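Side-chain contacts in defective in germ line development protein 3, isoform a (Caenorhabditis elegans, PDB 3N89), which probably acts in germ line development as a Bicaudal-C ortholog whose four KH domains, a fold often used for RNA binding, assemble into one globular platform: residues Y254-D257 with L258-I261; D78-A81 with Q82-T85; T206-L209 with M210-I213. All coordinates share one frame; numbering follows the deposited sequence.

Interaction 1: residues Y254-D257 with L258-I261; sequences YIMD and LLPI
Leu-258 and Leu-259 fold back, each toward the carbonyl three residues earlier, where the chain passes from helix 245-257 to strand 260-268. Leu-258 N donates to Ile-255 O at 2.9 Å, and Leu-259 N makes a longer bond of 3.3 Å to Met-256 O. These successive bonds turn the backbone, and the turn places the CB of each leucine beside the carbonyl oxygen that its own N-H meets. In Leu-258, CB lies 3.2 Å from Ile-255 O. With CG anti to its own carbonyl carbon (chi1 -68°), the chain is swung back over the helix turn, and CG comes to 3.7 Å from Tyr-254 O. Leu-259 is placed in a similar way one residue on: CB sits 3.5 Å from Met-256 O, and chi1 of -78° directs CG and CD1 alongside the base of Met-256. The apolar touch there is made by one branch, Leu-259 CD1, which approaches Met-256 CB at 4.3 Å. The two leucines thus serve different sides of the turn, although they share nearly the same conformation. Leu-258 packs, chiefly through CD1, on Leu-209 and Met-210 of helix 209-217, whereas Leu-259 meets Phe-190 and Leu-192 of strand 186-193, with Phe-190 also touching Ile-255 and Met-256. Ile-261, in strand 260-268, pairs by backbone with Ser-320 and packs on Leu-32 and Met-34 of strand 29-35.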
loop_
_atom_site.group_PDB
_atom_site.type_symbol
_atom_site.label_atom_id
_atom_site.label_comp_id
_atom_site.label_asym_id
_atom_site.label_seq_id
_atom_site.Cartn_x
_atom_site.Cartn_y
_atom_site.Cartn_z
ATOM N N TYR A 254 -3.221 -5.642 -8.472
ATOM C CA TYR A 254 -2.118 -6.595 -8.488
ATOM C C TYR A 254 -0.796 -5.901 -8.149
ATOM O O TYR A 254 0.048 -6.459 -7.434
ATOM C CB TYR A 254 -2.024 -7.299 -9.846
ATOM C CG TYR A 254 -3.182 -8.240 -10.143
ATOM C CD1 TYR A 254 -4.020 -8.702 -9.120
ATOM C CD2 TYR A 254 -3.424 -8.689 -11.443
ATOM C CE1 TYR A 254 -5.065 -9.590 -9.387
ATOM C CE2 TYR A 254 -4.460 -9.570 -11.717
ATOM C CZ TYR A 254 -5.277 -10.018 -10.689
ATOM O OH TYR A 254 -6.301 -10.898 -10.971
ATOM N N ILE A 255 -0.616 -4.686 -8.664
ATOM C CA ILE A 255 0.590 -3.922 -8.372
ATOM C C ILE A 255 0.624 -3.704 -6.863
ATOM O O ILE A 255 1.629 -3.978 -6.216
ATOM C CB ILE A 255 0.589 -2.537 -9.065
ATOM C CG1 ILE A 255 0.614 -2.702 -10.587
ATOM C CG2 ILE A 255 1.795 -1.732 -8.609
ATOM C CD1 ILE A 255 0.638 -1.375 -11.363
ATOM N N MET A 256 -0.482 -3.218 -6.302
ATOM C CA MET A 256 -0.552 -2.982 -4.861
ATOM C C MET A 256 -0.387 -4.245 -4.010
ATOM O O MET A 256 0.008 -4.160 -2.854
ATOM C CB MET A 256 -1.866 -2.289 -4.475
ATOM C CG MET A 256 -2.016 -0.866 -4.997
ATOM S SD MET A 256 -3.119 0.162 -3.971
ATOM C CE MET A 256 -4.548 -0.952 -3.767
ATOM N N ASP A 257 -0.713 -5.414 -4.558
ATOM C CA ASP A 257 -0.547 -6.646 -3.793
ATOM C C ASP A 257 0.952 -6.893 -3.571
ATOM O O ASP A 257 1.335 -7.664 -2.692
ATOM C CB ASP A 257 -1.129 -7.856 -4.536
ATOM C CG ASP A 257 -2.643 -7.968 -4.423
ATOM O OD1 ASP A 257 -3.230 -7.504 -3.419
ATOM O OD2 ASP A 257 -3.241 -8.562 -5.348
ATOM N N LEU A 258 1.791 -6.242 -4.379
ATOM C CA LEU A 258 3.242 -6.413 -4.293
ATOM C C LEU A 258 3.938 -5.478 -3.311
ATOM O O LEU A 258 5.077 -5.726 -2.913
ATOM C CB LEU A 258 3.883 -6.245 -5.677
ATOM C CG LEU A 258 3.592 -7.313 -6.738
ATOM C CD1 LEU A 258 4.386 -7.016 -8.010
ATOM C CD2 LEU A 258 3.967 -8.676 -6.201
ATOM N N LEU A 259 3.261 -4.396 -2.941
ATOM C CA LEU A 259 3.806 -3.422 -2.002
ATOM C C LEU A 259 4.246 -4.115 -0.723
ATOM O O LEU A 259 3.515 -4.941 -0.183
ATOM C CB LEU A 259 2.748 -2.368 -1.661
ATOM C CG LEU A 259 2.501 -1.277 -2.694
ATOM C CD1 LEU A 259 1.314 -0.452 -2.268
ATOM C CD2 LEU A 259 3.752 -0.403 -2.832
ATOM N N PRO A 260 5.445 -3.785 -0.218
ATOM C CA PRO A 260 5.948 -4.400 1.011
ATOM C C PRO A 260 5.156 -3.948 2.231
ATOM O O PRO A 260 4.539 -2.885 2.220
ATOM C CB PRO A 260 7.403 -3.935 1.056
ATOM C CG PRO A 260 7.331 -2.579 0.444
ATOM C CD PRO A 260 6.423 -2.818 -0.754
ATOM N N ILE A 261 5.192 -4.758 3.282
ATOM C CA ILE A 261 4.469 -4.464 4.511
ATOM C C ILE A 261 5.294 -5.020 5.668
ATOM O O ILE A 261 6.017 -6.001 5.497
ATOM C CB ILE A 261 3.071 -5.150 4.482
ATOM C CG1 ILE A 261 2.133 -4.505 5.499
ATOM C CG2 ILE A 261 3.205 -6.649 4.786
ATOM C CD1 ILE A 261 0.686 -4.895 5.278
#

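Interaction 2: residues D78-A81 with Q82-T85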
loop_
_atom_site.group_PDB
_atom_site.type_symbol
_atom_site.label_atom_id
_atom_site.label_comp_id
_atom_site.label_asym_id
_atom_site.label_seq_id
_atom_site.Cartn_x
_atom_site.Cartn_y
_atom_site.Cartn_z
ATOM N N ASP A 78 14.994 7.558 -0.779
ATOM C CA ASP A 78 14.418 7.421 0.551
ATOM C C ASP A 78 13.477 6.223 0.582
ATOM O O ASP A 78 12.485 6.180 -0.147
ATOM C CB ASP A 78 13.647 8.695 0.915
ATOM C CG ASP A 78 13.049 8.646 2.313
ATOM O OD1 ASP A 78 12.299 9.585 2.654
ATOM O OD2 ASP A 78 13.323 7.689 3.070
ATOM N N PRO A 79 13.777 5.226 1.419
ATOM C CA PRO A 79 12.907 4.051 1.494
ATOM C C PRO A 79 11.575 4.326 2.195
ATOM O O PRO A 79 10.667 3.490 2.161
ATOM C CB PRO A 79 13.766 3.039 2.256
ATOM C CG PRO A 79 14.586 3.912 3.155
ATOM C CD PRO A 79 14.991 5.037 2.233
ATOM N N PHE A 80 11.461 5.498 2.822
ATOM C CA PHE A 80 10.237 5.862 3.541
ATOM C C PHE A 80 9.473 7.019 2.893
ATOM O O PHE A 80 8.571 7.592 3.502
ATOM C CB PHE A 80 10.565 6.238 4.989
ATOM C CG PHE A 80 11.344 5.189 5.732
ATOM C CD1 PHE A 80 10.835 3.899 5.911
ATOM C CD2 PHE A 80 12.577 5.498 6.282
ATOM C CE1 PHE A 80 11.557 2.940 6.631
ATOM C CE2 PHE A 80 13.303 4.552 6.999
ATOM C CZ PHE A 80 12.793 3.272 7.178
ATOM N N ALA A 81 9.834 7.361 1.661
ATOM C CA ALA A 81 9.185 8.452 0.938
ATOM C C ALA A 81 7.660 8.417 1.036
ATOM O O ALA A 81 7.016 9.455 1.177
ATOM C CB ALA A 81 9.604 8.415 -0.524
ATOM N N GLN A 82 7.083 7.224 0.980
ATOM C CA GLN A 82 5.630 7.093 1.025
ATOM C C GLN A 82 5.133 6.077 2.037
ATOM O O GLN A 82 4.099 5.448 1.823
ATOM C CB GLN A 82 5.109 6.711 -0.364
ATOM C CG GLN A 82 5.471 7.715 -1.435
ATOM C CD GLN A 82 4.847 7.405 -2.771
ATOM O OE1 GLN A 82 5.127 6.373 -3.372
ATOM N NE2 GLN A 82 3.991 8.304 -3.249
ATOM N N GLN A 83 5.855 5.931 3.142
ATOM C CA GLN A 83 5.479 4.967 4.159
ATOM C C GLN A 83 4.648 5.573 5.270
ATOM O O GLN A 83 5.037 6.566 5.895
ATOM C CB GLN A 83 6.722 4.321 4.753
ATOM C CG GLN A 83 6.564 2.842 5.068
ATOM C CD GLN A 83 7.887 2.190 5.405
ATOM O OE1 GLN A 83 8.348 2.237 6.545
ATOM N NE2 GLN A 83 8.518 1.594 4.402
ATOM N N VAL A 84 3.490 4.964 5.498
ATOM C CA VAL A 84 2.574 5.393 6.537
ATOM C C VAL A 84 2.571 4.358 7.651
ATOM O O VAL A 84 2.534 3.156 7.393
ATOM C CB VAL A 84 1.153 5.549 5.983
ATOM C CG1 VAL A 84 0.122 5.220 7.061
ATOM C CG2 VAL A 84 0.960 6.976 5.493
ATOM N N THR A 85 2.606 4.823 8.894
ATOM C CA THR A 85 2.612 3.908 10.023
ATOM C C THR A 85 1.323 3.991 10.830
ATOM O O THR A 85 0.745 5.063 11.006
ATOM C CB THR A 85 3.783 4.198 10.962
ATOM O OG1 THR A 85 3.618 5.497 11.529
ATOM C CG2 THR A 85 5.095 4.169 10.201
#
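Gln-83 lies beside Phe-80 where the loop before strand 83-87 turns into that strand. The backbones of the pair are joined by a nearly straight bond, Gln-83 N to Phe-80 O at 3.2 Å (175° at the hydrogen). From there the glutamine can be followed outward. Its CB rests 4.0 Å from both Phe-80 O and Phe-80 CA, still over the backbone of the turn. The chain then runs on extended through CG (chi2 169°), which carries the amide to the edge of the ring. CD arrives there in the plane of the ring, 3.4 Å from Phe-80 CD1. OE1 lies by the same edge, near both CD1 and CE1. Ring and amide planes stand 82° apart, and with CD in the ring plane the amide meets the edge of the phenylalanine. NE2, the other arm of the amide, passes near Pro-79 O without bonding to it and donates to Glu-35 OE1. The ring has a second neighbour in Pro-79, whose CG lies 4.0 Å above one face, offset toward the rim. An Asx turn holds the start of the loop: Phe-80 N donates to Asp-78 OD2 at 2.9 Å, while Asp-78 OD1 forms a salt bridge with Arg-70. A type I beta turn spans Asp-78 to Ala-81. Beyond it, strand 83-87 runs between strands 29-35 and 64-66, with Val-84 bonded by backbone to Met-34 and Thr-85 to Gln-66, while Ala-81 touches Ser-193 of strand 186-193.

Interaction 3: residues T206-L209 with M210-I213; sequences TAQL and MPVI
The first turn of helix 209-217, the second helix of a KH domain, is where Pro-211 packs against Gln-208 of the incoming loop. The side chains cross at about a right angle. Gln-208 CB lies 3.9 Å from Pro-211 CG; the extended chain leads away from the ring, and NE2, the arm of the amide on that side, comes back to 4.0 Å from Pro-211 CG. Nearer the backbone, the pyrrolidine CD of Pro-211 faces Gln-208 O at 3.1 Å. A proline has no N-H to offer that carbonyl, but N-H groups in the first turn of a helix have no carbonyl acceptor within the helix, so a proline costs no helical bond there. Leu-209 meets the residues after it mainly through its carbonyl. Val-212 CB lies 3.6 Å from Leu-209 O, and Ile-213 CG1 is at 3.9 Å from that oxygen. Met-210 reaches Leu-209 by a different route: its chain is folded, with chi2 at -66° and chi3 at 87°, and this brings the methyl CE back to 3.8 Å from Leu-209 C. CE also makes a loose apolar touch with Leu-209 CB at 4.5 Å. No hydrogen bond runs between 206-209 and 210-213; their side chains meet through van der Waals contact alone. Leu-209 is buried against Trp-355 and Phe-363, and its backbone is bonded to that of Leu-201, just after the preceding helix, while Ile-213 turns to Ala-251 of helix 245-257. In canonical KH domains the link between the first two helices carries the GXXG loop, a sequence this link lacks. The succession of strand 186-193, helices 197-200 and 209-217, strands 220-222 and 236-242, and helix 245-257 is that of a type I KH fold.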
loop_
_atom_site.group_PDB
_atom_site.type_symbol
_atom_site.label_atom_id
_atom_site.label_comp_id
_atom_site.label_asym_id
_atom_site.label_seq_id
_atom_site.Cartn_x
_atom_site.Cartn_y
_atom_site.Cartn_z
ATOM N N THR A 206 16.136 -11.505 -11.278
ATOM C CA THR A 206 14.773 -11.957 -11.027
ATOM C C THR A 206 13.971 -11.915 -12.315
ATOM O O THR A 206 14.504 -11.620 -13.385
ATOM C CB THR A 206 14.055 -11.066 -9.995
ATOM O OG1 THR A 206 14.051 -9.711 -10.455
ATOM C CG2 THR A 206 14.733 -11.145 -8.637
ATOM N N ALA A 207 12.687 -12.218 -12.209
ATOM C CA ALA A 207 11.800 -12.184 -13.360
ATOM C C ALA A 207 11.219 -10.774 -13.411
ATOM O O ALA A 207 11.171 -10.091 -12.389
ATOM C CB ALA A 207 10.684 -13.210 -13.183
ATOM N N GLN A 208 10.807 -10.326 -14.594
ATOM C CA GLN A 208 10.197 -8.997 -14.734
ATOM C C GLN A 208 8.724 -9.192 -14.358
ATOM O O GLN A 208 7.956 -9.807 -15.105
ATOM C CB GLN A 208 10.342 -8.493 -16.178
ATOM C CG GLN A 208 11.792 -8.230 -16.590
ATOM C CD GLN A 208 11.945 -7.780 -18.045
ATOM O OE1 GLN A 208 12.989 -7.240 -18.438
ATOM N NE2 GLN A 208 10.912 -8.010 -18.850
ATOM N N LEU A 209 8.342 -8.670 -13.195
ATOM C CA LEU A 209 6.984 -8.830 -12.663
ATOM C C LEU A 209 5.791 -8.132 -13.309
ATOM O O LEU A 209 4.662 -8.592 -13.149
ATOM C CB LEU A 209 6.983 -8.506 -11.168
ATOM C CG LEU A 209 6.705 -9.662 -10.205
ATOM C CD1 LEU A 209 7.494 -10.895 -10.625
ATOM C CD2 LEU A 209 7.060 -9.239 -8.787
ATOM N N MET A 210 6.003 -7.032 -14.022
ATOM C CA MET A 210 4.866 -6.355 -14.640
ATOM C C MET A 210 4.310 -7.125 -15.835
ATOM O O MET A 210 3.093 -7.279 -15.961
ATOM C CB MET A 210 5.236 -4.929 -15.053
ATOM C CG MET A 210 5.573 -4.006 -13.880
ATOM S SD MET A 210 4.164 -3.655 -12.800
ATOM C CE MET A 210 4.224 -5.035 -11.644
ATOM N N PRO A 211 5.184 -7.624 -16.730
ATOM C CA PRO A 211 4.710 -8.378 -17.899
ATOM C C PRO A 211 3.642 -9.408 -17.532
ATOM O O PRO A 211 2.702 -9.644 -18.295
ATOM C CB PRO A 211 5.986 -9.024 -18.427
ATOM C CG PRO A 211 7.007 -7.954 -18.168
ATOM C CD PRO A 211 6.656 -7.497 -16.754
ATOM N N VAL A 212 3.793 -10.014 -16.359
ATOM C CA VAL A 212 2.840 -11.017 -15.885
ATOM C C VAL A 212 1.483 -10.366 -15.666
ATOM O O VAL A 212 0.450 -10.939 -16.002
ATOM C CB VAL A 212 3.304 -11.657 -14.547
ATOM C CG1 VAL A 212 2.222 -12.591 -14.007
ATOM C CG2 VAL A 212 4.606 -12.416 -14.757
ATOM N N ILE A 213 1.490 -9.165 -15.096
ATOM C CA ILE A 213 0.243 -8.456 -14.847
ATOM C C ILE A 213 -0.448 -8.126 -16.166
ATOM O O ILE A 213 -1.652 -8.334 -16.305
ATOM C CB ILE A 213 0.481 -7.168 -14.037
ATOM C CG1 ILE A 213 0.915 -7.535 -12.615
ATOM C CG2 ILE A 213 -0.795 -6.319 -14.012
ATOM C CD1 ILE A 213 1.011 -6.354 -11.678
#

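From the N terminus, interaction 2 comes first, then interaction 3, then interaction 1. They follow in series; none nests in or crosses another, and each closes only a local turn between adjoining segments. Residues 78-85 lead into a strand of the seven-stranded sheet, which strand 260-268 also joins at the end of interaction 1. Those two contacts stay about 6 Å apart at their nearest atoms, without touching. Interactions 1 and 3 do meet: Ile-213 CD1 packs 3.7 Å from Tyr-254 CB, helix 209-217 against helix 245-257, and Leu-258 adds to this from the turn after the latter helix. Interactions 2 and 3 remain separate, their centres about 24 Å apart.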